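Side-chain contacts in ribonucleoside-diphosphate reductase subunit beta (Streptococcus sanguinis, PDB 4N83), which forms the metal-binding beta subunit of a class Ib ribonucleotide reductase, which probably provides deoxyribonucleotides for DNA synthesis: residues 62-67 against 123-128; 103-108 against 119-124; 134-139 against 226-231. All blocks are in the same frame, centred on the assembly; numbering follows the deposited sequence.

Contact 1 of 3, residues 62-67 against 123-128; sequences LTLLDT and WTNTNP. With MN (manganese (II) ion), chain J.
Asn-125 OD1 takes a hydrogen bond from the backbone N of Ala-7 of the second subunit, and Leu-64 CD1 lies 3.9 Å from the same oxygen without a polar bond. This is a point where two helices of the ferritin-like bundle meet, one in mid-course and the other near its C-terminal end. Leu-64 has CG anti to its backbone N (chi1 -170°), which carries its two methyls across to the other segment: CD1 goes to the Asn-125 amide, while CD2 sits 4.1 Å from Thr-124 O. No hydrogen bond joins the two segments, so apolar methyls against oxygens make up the whole of this small contact. One turn after Thr-63, Thr-67 turns back on its carbonyl, with Thr-67 N 3.0 Å from Thr-63 O; Thr-67 OG1 bonds to the backbone N of Ile-8 of the second subunit. The other side of helix 49-78 faces the metal site. There Asp-66 OD2 hydrogen-bonds to Tyr-104 OH, and at a site completed by Glu-97, His-100, Glu-157 and Glu-191, Asp-66 OD1 binds one of the two manganese ions at 2.1 Å.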
# COMPACT_ATOMS: atom_id res chain seq x y z
N LEU A 62 10.32 16.46 -7.76
CA LEU A 62 10.27 15.03 -7.46
C LEU A 62 8.94 14.65 -6.80
O LEU A 62 8.43 13.55 -7.02
CB LEU A 62 11.43 14.64 -6.55
CG LEU A 62 12.85 14.85 -7.10
CD1 LEU A 62 13.86 14.72 -5.97
CD2 LEU A 62 13.16 13.89 -8.23
N THR A 63 8.40 15.56 -6.00
CA THR A 63 7.09 15.36 -5.36
C THR A 63 6.00 15.06 -6.39
O THR A 63 5.10 14.26 -6.13
CB THR A 63 6.66 16.61 -4.55
OG1 THR A 63 7.75 17.08 -3.75
CG2 THR A 63 5.47 16.29 -3.64
N LEU A 64 6.10 15.70 -7.55
CA LEU A 64 5.17 15.47 -8.66
C LEU A 64 5.25 14.02 -9.15
O LEU A 64 4.23 13.42 -9.49
CB LEU A 64 5.48 16.42 -9.82
CG LEU A 64 4.47 16.49 -10.97
CD1 LEU A 64 3.21 17.22 -10.53
CD2 LEU A 64 5.09 17.17 -12.18
N LEU A 65 6.46 13.47 -9.18
CA LEU A 65 6.69 12.13 -9.71
C LEU A 65 6.48 11.01 -8.68
O LEU A 65 6.20 9.87 -9.06
CB LEU A 65 8.10 12.03 -10.30
CG LEU A 65 8.41 13.04 -11.41
CD1 LEU A 65 9.90 13.05 -11.71
CD2 LEU A 65 7.61 12.74 -12.66
N ASP A 66 6.63 11.32 -7.39
CA ASP A 66 6.25 10.37 -6.33
C ASP A 66 4.73 10.34 -6.14
O ASP A 66 4.18 9.35 -5.67
CB ASP A 66 6.95 10.70 -5.00
CG ASP A 66 8.27 9.97 -4.83
OD1 ASP A 66 8.29 8.72 -4.94
OD2 ASP A 66 9.30 10.63 -4.58
N THR A 67 4.06 11.44 -6.50
CA THR A 67 2.59 11.49 -6.55
C THR A 67 2.09 10.69 -7.76
O THR A 67 1.11 9.96 -7.66
CB THR A 67 2.07 12.93 -6.67
OG1 THR A 67 2.68 13.75 -5.66
CG2 THR A 67 0.55 12.98 -6.51
N TRP A 123 4.74 26.49 -8.93
CA TRP A 123 5.70 26.41 -10.04
C TRP A 123 5.84 24.99 -10.60
O TRP A 123 5.95 24.81 -11.82
CB TRP A 123 7.07 26.93 -9.60
CG TRP A 123 8.15 26.76 -10.62
CD1 TRP A 123 8.36 27.53 -11.73
CD2 TRP A 123 9.17 25.75 -10.64
NE1 TRP A 123 9.45 27.06 -12.43
CE2 TRP A 123 9.96 25.97 -11.78
CE3 TRP A 123 9.49 24.68 -9.79
CZ2 TRP A 123 11.06 25.16 -12.10
CZ3 TRP A 123 10.57 23.87 -10.12
CH2 TRP A 123 11.34 24.12 -11.26
N THR A 124 5.82 23.99 -9.72
CA THR A 124 5.98 22.59 -10.12
C THR A 124 4.78 22.09 -10.93
O THR A 124 4.93 21.24 -11.81
CB THR A 124 6.18 21.66 -8.91
OG1 THR A 124 5.07 21.77 -8.02
CG2 THR A 124 7.46 22.00 -8.16
N ASN A 125 3.60 22.63 -10.62
CA ASN A 125 2.38 22.28 -11.34
C ASN A 125 2.23 23.01 -12.68
O ASN A 125 1.36 22.66 -13.48
CB ASN A 125 1.15 22.55 -10.46
CG ASN A 125 1.13 21.69 -9.20
OD1 ASN A 125 1.65 20.57 -9.19
ND2 ASN A 125 0.52 22.21 -8.14
N THR A 126 3.06 24.03 -12.91
CA THR A 126 3.03 24.80 -14.16
C THR A 126 4.39 24.79 -14.88
O THR A 126 4.70 25.69 -15.65
CB THR A 126 2.62 26.26 -13.90
OG1 THR A 126 3.58 26.89 -13.03
CG2 THR A 126 1.24 26.33 -13.26
N ASN A 127 5.19 23.75 -14.62
CA ASN A 127 6.50 23.61 -15.24
C ASN A 127 6.37 23.06 -16.66
O ASN A 127 5.61 22.12 -16.88
CB ASN A 127 7.37 22.67 -14.39
CG ASN A 127 8.84 22.73 -14.74
OD1 ASN A 127 9.22 22.61 -15.91
ND2 ASN A 127 9.69 22.90 -13.73
N PRO A 128 7.08 23.65 -17.64
CA PRO A 128 7.09 23.10 -19.00
C PRO A 128 7.73 21.71 -19.11
O PRO A 128 7.26 20.88 -19.89
CB PRO A 128 7.93 24.11 -19.80
CG PRO A 128 7.86 25.37 -19.01
CD PRO A 128 7.77 24.96 -17.58
MN MN J . 9.38 6.93 -5.28

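Contact 2 of 3, residues 103-108 against 119-124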
# COMPACT_ATOMS: atom_id res chain seq x y z
N SER A 103 6.83 12.78 2.47
CA SER A 103 8.09 13.17 3.12
C SER A 103 8.60 14.55 2.69
O SER A 103 9.19 15.27 3.50
CB SER A 103 9.17 12.11 2.87
OG SER A 103 9.34 11.87 1.48
N TYR A 104 8.36 14.92 1.43
CA TYR A 104 8.75 16.23 0.93
C TYR A 104 8.01 17.36 1.65
O TYR A 104 8.60 18.41 1.93
CB TYR A 104 8.49 16.34 -0.58
CG TYR A 104 9.20 15.31 -1.42
CD1 TYR A 104 10.59 15.23 -1.43
CD2 TYR A 104 8.48 14.41 -2.21
CE1 TYR A 104 11.24 14.28 -2.20
CE2 TYR A 104 9.13 13.47 -2.98
CZ TYR A 104 10.51 13.40 -2.98
OH TYR A 104 11.15 12.46 -3.75
N SER A 105 6.73 17.15 1.93
CA SER A 105 5.91 18.14 2.63
C SER A 105 6.42 18.44 4.04
O SER A 105 6.32 19.57 4.52
CB SER A 105 4.44 17.69 2.70
OG SER A 105 3.92 17.43 1.40
N SER A 106 6.98 17.42 4.70
CA SER A 106 7.59 17.58 6.02
C SER A 106 8.88 18.40 5.97
O SER A 106 9.19 19.13 6.90
CB SER A 106 7.88 16.21 6.65
OG SER A 106 6.69 15.46 6.78
N ILE A 107 9.62 18.26 4.87
CA ILE A 107 10.83 19.06 4.64
C ILE A 107 10.45 20.53 4.46
O ILE A 107 11.08 21.41 5.05
CB ILE A 107 11.61 18.58 3.39
CG1 ILE A 107 12.15 17.17 3.61
CG2 ILE A 107 12.75 19.54 3.06
CD1 ILE A 107 12.61 16.49 2.33
N PHE A 108 9.42 20.78 3.66
CA PHE A 108 8.97 22.14 3.39
C PHE A 108 8.41 22.82 4.64
O PHE A 108 8.63 24.02 4.85
CB PHE A 108 7.89 22.17 2.29
CG PHE A 108 8.34 21.59 0.97
CD1 PHE A 108 9.57 21.93 0.41
CD2 PHE A 108 7.50 20.73 0.26
CE1 PHE A 108 9.96 21.40 -0.81
CE2 PHE A 108 7.89 20.21 -0.96
CZ PHE A 108 9.13 20.54 -1.50
N GLU A 119 4.28 28.92 -3.13
CA GLU A 119 5.10 29.35 -4.27
C GLU A 119 5.79 28.18 -4.98
O GLU A 119 5.86 28.15 -6.21
CB GLU A 119 6.16 30.37 -3.83
CG GLU A 119 5.61 31.77 -3.59
CD GLU A 119 6.69 32.78 -3.28
OE1 GLU A 119 7.68 32.42 -2.59
OE2 GLU A 119 6.56 33.94 -3.72
N ILE A 120 6.29 27.22 -4.21
CA ILE A 120 6.98 26.06 -4.77
C ILE A 120 6.01 25.15 -5.52
O ILE A 120 6.25 24.80 -6.68
CB ILE A 120 7.73 25.25 -3.68
CG1 ILE A 120 8.89 26.08 -3.11
CG2 ILE A 120 8.26 23.94 -4.24
CD1 ILE A 120 9.39 25.60 -1.77
N PHE A 121 4.91 24.78 -4.87
CA PHE A 121 3.90 23.91 -5.48
C PHE A 121 3.27 24.52 -6.73
O PHE A 121 2.95 23.81 -7.68
CB PHE A 121 2.80 23.53 -4.47
CG PHE A 121 3.17 22.38 -3.58
CD1 PHE A 121 3.18 21.08 -4.08
CD2 PHE A 121 3.49 22.58 -2.24
CE1 PHE A 121 3.52 20.01 -3.26
CE2 PHE A 121 3.83 21.51 -1.42
CZ PHE A 121 3.84 20.23 -1.93
N ALA A 122 3.10 25.84 -6.73
CA ALA A 122 2.55 26.56 -7.88
C ALA A 122 3.43 26.41 -9.13
O ALA A 122 2.92 26.22 -10.23
CB ALA A 122 2.35 28.03 -7.55
N TRP A 123 4.74 26.49 -8.93
CA TRP A 123 5.70 26.41 -10.04
C TRP A 123 5.84 24.99 -10.60
O TRP A 123 5.95 24.81 -11.82
CB TRP A 123 7.07 26.93 -9.60
CG TRP A 123 8.15 26.76 -10.62
CD1 TRP A 123 8.36 27.53 -11.73
CD2 TRP A 123 9.17 25.75 -10.64
NE1 TRP A 123 9.45 27.06 -12.43
CE2 TRP A 123 9.96 25.97 -11.78
CE3 TRP A 123 9.49 24.68 -9.79
CZ2 TRP A 123 11.06 25.16 -12.10
CZ3 TRP A 123 10.57 23.87 -10.12
CH2 TRP A 123 11.34 24.12 -11.26
N THR A 124 5.82 23.99 -9.72
CA THR A 124 5.98 22.59 -10.12
C THR A 124 4.78 22.09 -10.93
O THR A 124 4.93 21.24 -11.81
CB THR A 124 6.18 21.66 -8.91
OG1 THR A 124 5.07 21.77 -8.02
CG2 THR A 124 7.46 22.00 -8.16
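The rings of Phe-108 and Phe-121 meet obliquely, with centroids 5.8 Å apart and planes at 79°. One face of the Phe-108 ring lies over the Tyr-104 carbonyl oxygen of its own helix, with that O 3.0 Å above the plane and displaced toward the rim. At the edge of the Phe-121 ring, near its plane, comes Ser-105 OG, 4.4 Å from CZ. The closest approach of the two rings is Phe-108 CD2 to Phe-121 CE2 at 4.1 Å. On the other ortho carbon of Phe-108, CD1, the end of Ile-120 arrives, its CD1 at 4.3 Å. Phe-108 therefore reaches over to two consecutive residues of helix 114-124, and its CG, anti to the carbonyl carbon (chi1 -59°), puts the ring there.

Helices 84-111 and 114-124 follow each other in the chain within the helical bundle, and their local axes run at 138°, 12.7 Å apart at closest approach, a gap bridged by large side chains. Behind Phe-121, Thr-124 OG1 donates to the Phe-121 carbonyl O at 3.0 Å, from above the carbonyl plane. Tyr-104, the predicted active-site tyrosine, starts toward helix 114-124, but its ring leads away to pack on Phe-59, Leu-62 and Thr-63. Ser-105 OG has a weak hydrogen bond to Trp-10 N of the second subunit. With no hydrogen bond between the segments, the helix pair is joined here mainly by apolar contact, so it depends on shape and burial rather than on directional bonds.

Contact 3 of 3, residues 134-139 against 226-231; sequences AEIINE and YTLYEN
Leu-228 sets one methyl beside each of two isoleucines: its CD1 lies 4.2 Å from Ile-137 CD1, and its CD2 is 4.4 Å from Ile-136 CG2. In the ferritin-like bundle of this family these residues join helix 128-143 to the long helix 211-240; the two local axes run nearly antiparallel at 156° and pass 11.6 Å apart. The backbones come nearest at Ile-136 and Leu-228, where the CA atoms are 8.6 Å apart.

The inner side of the contact is the better filled. Neither Ile-137 nor Leu-228 starts out straight at the opposite helix, yet both side chains end close to it. In Ile-137 the second torsion is bent (chi2 -67°), which swings CD1 over to Leu-228. Behind this pair the layers of the bundle close in: Ile-137 also rests on Leu-68 of helix 49-78 and Ala-152 of helix 148-160, and Leu-228 on Leu-160. The side chain of Ile-137 is about 8 Å from that of Glu-157, a manganese ligand, and about 11 Å from a manganese ion.

Toward the outside the packing thins. Ile-136 is partly exposed, and its CD1 comes nearest Asn-231 ND2, 4.4 Å away, too far for more than a loose touch. Thr-227 points toward helix 128-143 but is exposed and makes no close contact with it; its OG1 is bonded instead to Asp-223 O. The amide of Asn-231 likewise turns back to its own helix: Thr-227 O accepts Asn-231 N from one face of its carbonyl plane and Asn-231 ND2, at 3.2 Å, from the opposite face.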
# COMPACT_ATOMS: atom_id res chain seq x y z
N ALA A 134 6.06 14.08 -17.07
CA ALA A 134 5.03 13.24 -16.46
C ALA A 134 4.01 12.75 -17.49
O ALA A 134 3.45 11.66 -17.34
CB ALA A 134 4.33 13.98 -15.33
N GLU A 135 3.75 13.56 -18.51
CA GLU A 135 2.80 13.21 -19.57
C GLU A 135 3.28 12.02 -20.40
O GLU A 135 2.48 11.16 -20.77
CB GLU A 135 2.55 14.41 -20.50
CG GLU A 135 1.37 14.25 -21.44
CD GLU A 135 1.36 15.27 -22.56
OE1 GLU A 135 2.02 16.33 -22.43
OE2 GLU A 135 0.68 15.02 -23.58
N ILE A 136 4.58 11.98 -20.70
CA ILE A 136 5.17 10.87 -21.44
C ILE A 136 5.07 9.57 -20.64
O ILE A 136 4.79 8.51 -21.21
CB ILE A 136 6.65 11.14 -21.81
CG1 ILE A 136 6.75 12.31 -22.80
CG2 ILE A 136 7.30 9.90 -22.40
CD1 ILE A 136 8.13 12.91 -22.91
N ILE A 137 5.29 9.66 -19.33
CA ILE A 137 5.30 8.48 -18.47
C ILE A 137 3.89 7.96 -18.17
O ILE A 137 3.66 6.75 -18.25
CB ILE A 137 6.05 8.77 -17.14
CG1 ILE A 137 7.52 9.13 -17.41
CG2 ILE A 137 5.96 7.58 -16.19
CD1 ILE A 137 8.37 8.00 -17.96
N ASN A 138 2.97 8.85 -17.83
CA ASN A 138 1.60 8.44 -17.50
C ASN A 138 0.83 7.90 -18.71
O ASN A 138 0.00 7.01 -18.57
CB ASN A 138 0.81 9.60 -16.87
CG ASN A 138 -0.48 9.15 -16.21
OD1 ASN A 138 -0.63 7.99 -15.82
ND2 ASN A 138 -1.43 10.07 -16.08
N GLU A 139 1.12 8.46 -19.88
CA GLU A 139 0.54 7.96 -21.14
C GLU A 139 0.93 6.50 -21.37
O GLU A 139 0.14 5.72 -21.89
CB GLU A 139 1.00 8.84 -22.32
CG GLU A 139 0.45 8.43 -23.68
CD GLU A 139 1.29 7.37 -24.38
OE1 GLU A 139 2.54 7.42 -24.29
OE2 GLU A 139 0.70 6.49 -25.04
N TYR A 226 16.57 8.17 -24.83
CA TYR A 226 17.15 9.41 -25.37
C TYR A 226 16.21 10.61 -25.28
O TYR A 226 16.66 11.74 -25.07
CB TYR A 226 17.61 9.20 -26.83
CG TYR A 226 18.96 8.54 -26.96
CD1 TYR A 226 20.14 9.26 -26.74
CD2 TYR A 226 19.08 7.20 -27.33
CE1 TYR A 226 21.38 8.66 -26.86
CE2 TYR A 226 20.32 6.59 -27.46
CZ TYR A 226 21.46 7.33 -27.22
OH TYR A 226 22.70 6.73 -27.35
N THR A 227 14.91 10.38 -25.45
CA THR A 227 13.91 11.45 -25.36
C THR A 227 13.80 12.00 -23.94
O THR A 227 13.71 13.22 -23.75
CB THR A 227 12.51 10.97 -25.81
OG1 THR A 227 12.61 10.35 -27.10
CG2 THR A 227 11.53 12.14 -25.89
N LEU A 228 13.79 11.10 -22.96
CA LEU A 228 13.75 11.48 -21.54
C LEU A 228 15.06 12.13 -21.10
O LEU A 228 15.06 13.02 -20.25
CB LEU A 228 13.46 10.27 -20.66
CG LEU A 228 12.04 9.71 -20.75
CD1 LEU A 228 11.97 8.32 -20.13
CD2 LEU A 228 11.03 10.64 -20.09
N TYR A 229 16.18 11.68 -21.68
CA TYR A 229 17.49 12.25 -21.40
C TYR A 229 17.63 13.67 -21.96
O TYR A 229 18.17 14.55 -21.29
CB TYR A 229 18.59 11.35 -21.98
CG TYR A 229 19.99 11.92 -21.86
CD1 TYR A 229 20.59 12.12 -20.62
CD2 TYR A 229 20.73 12.25 -23.00
CE1 TYR A 229 21.87 12.63 -20.51
CE2 TYR A 229 22.01 12.77 -22.90
CZ TYR A 229 22.57 12.96 -21.65
OH TYR A 229 23.84 13.47 -21.56
N GLU A 230 17.13 13.87 -23.18
CA GLU A 230 17.20 15.18 -23.83
C GLU A 230 16.34 16.22 -23.10
O GLU A 230 16.77 17.36 -22.91
CB GLU A 230 16.77 15.07 -25.30
CG GLU A 230 17.18 16.26 -26.16
CD GLU A 230 17.00 16.00 -27.65
OE1 GLU A 230 16.10 15.22 -28.02
OE2 GLU A 230 17.76 16.59 -28.44
N ASN A 231 15.14 15.82 -22.69
CA ASN A 231 14.27 16.67 -21.88
C ASN A 231 14.83 16.94 -20.48
O ASN A 231 14.60 18.01 -19.91
CB ASN A 231 12.86 16.08 -21.76
CG ASN A 231 11.94 16.53 -22.89
OD1 ASN A 231 11.63 17.71 -23.00
ND2 ASN A 231 11.50 15.58 -23.71

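How the contacts relate
Contacts 1 and 2 both use helix 114-124 and share Trp-123 and Thr-124, reached from helix 49-78 and from helix 84-111; their centres are 9 Å apart. They also touch directly, through Tyr-104. Contact 3 comes later in the chain, with its centre 13 Å from that of contact 1 and 22 Å from that of contact 2, and it begins on helix 128-143, the next helix after 114-124. Together the three join five helices of one bundle, two of which, 49-78 and 84-111, carry manganese ligands, and each also has residues that reach the N-terminal part of the second subunit, so bundle packing and dimer packing run together.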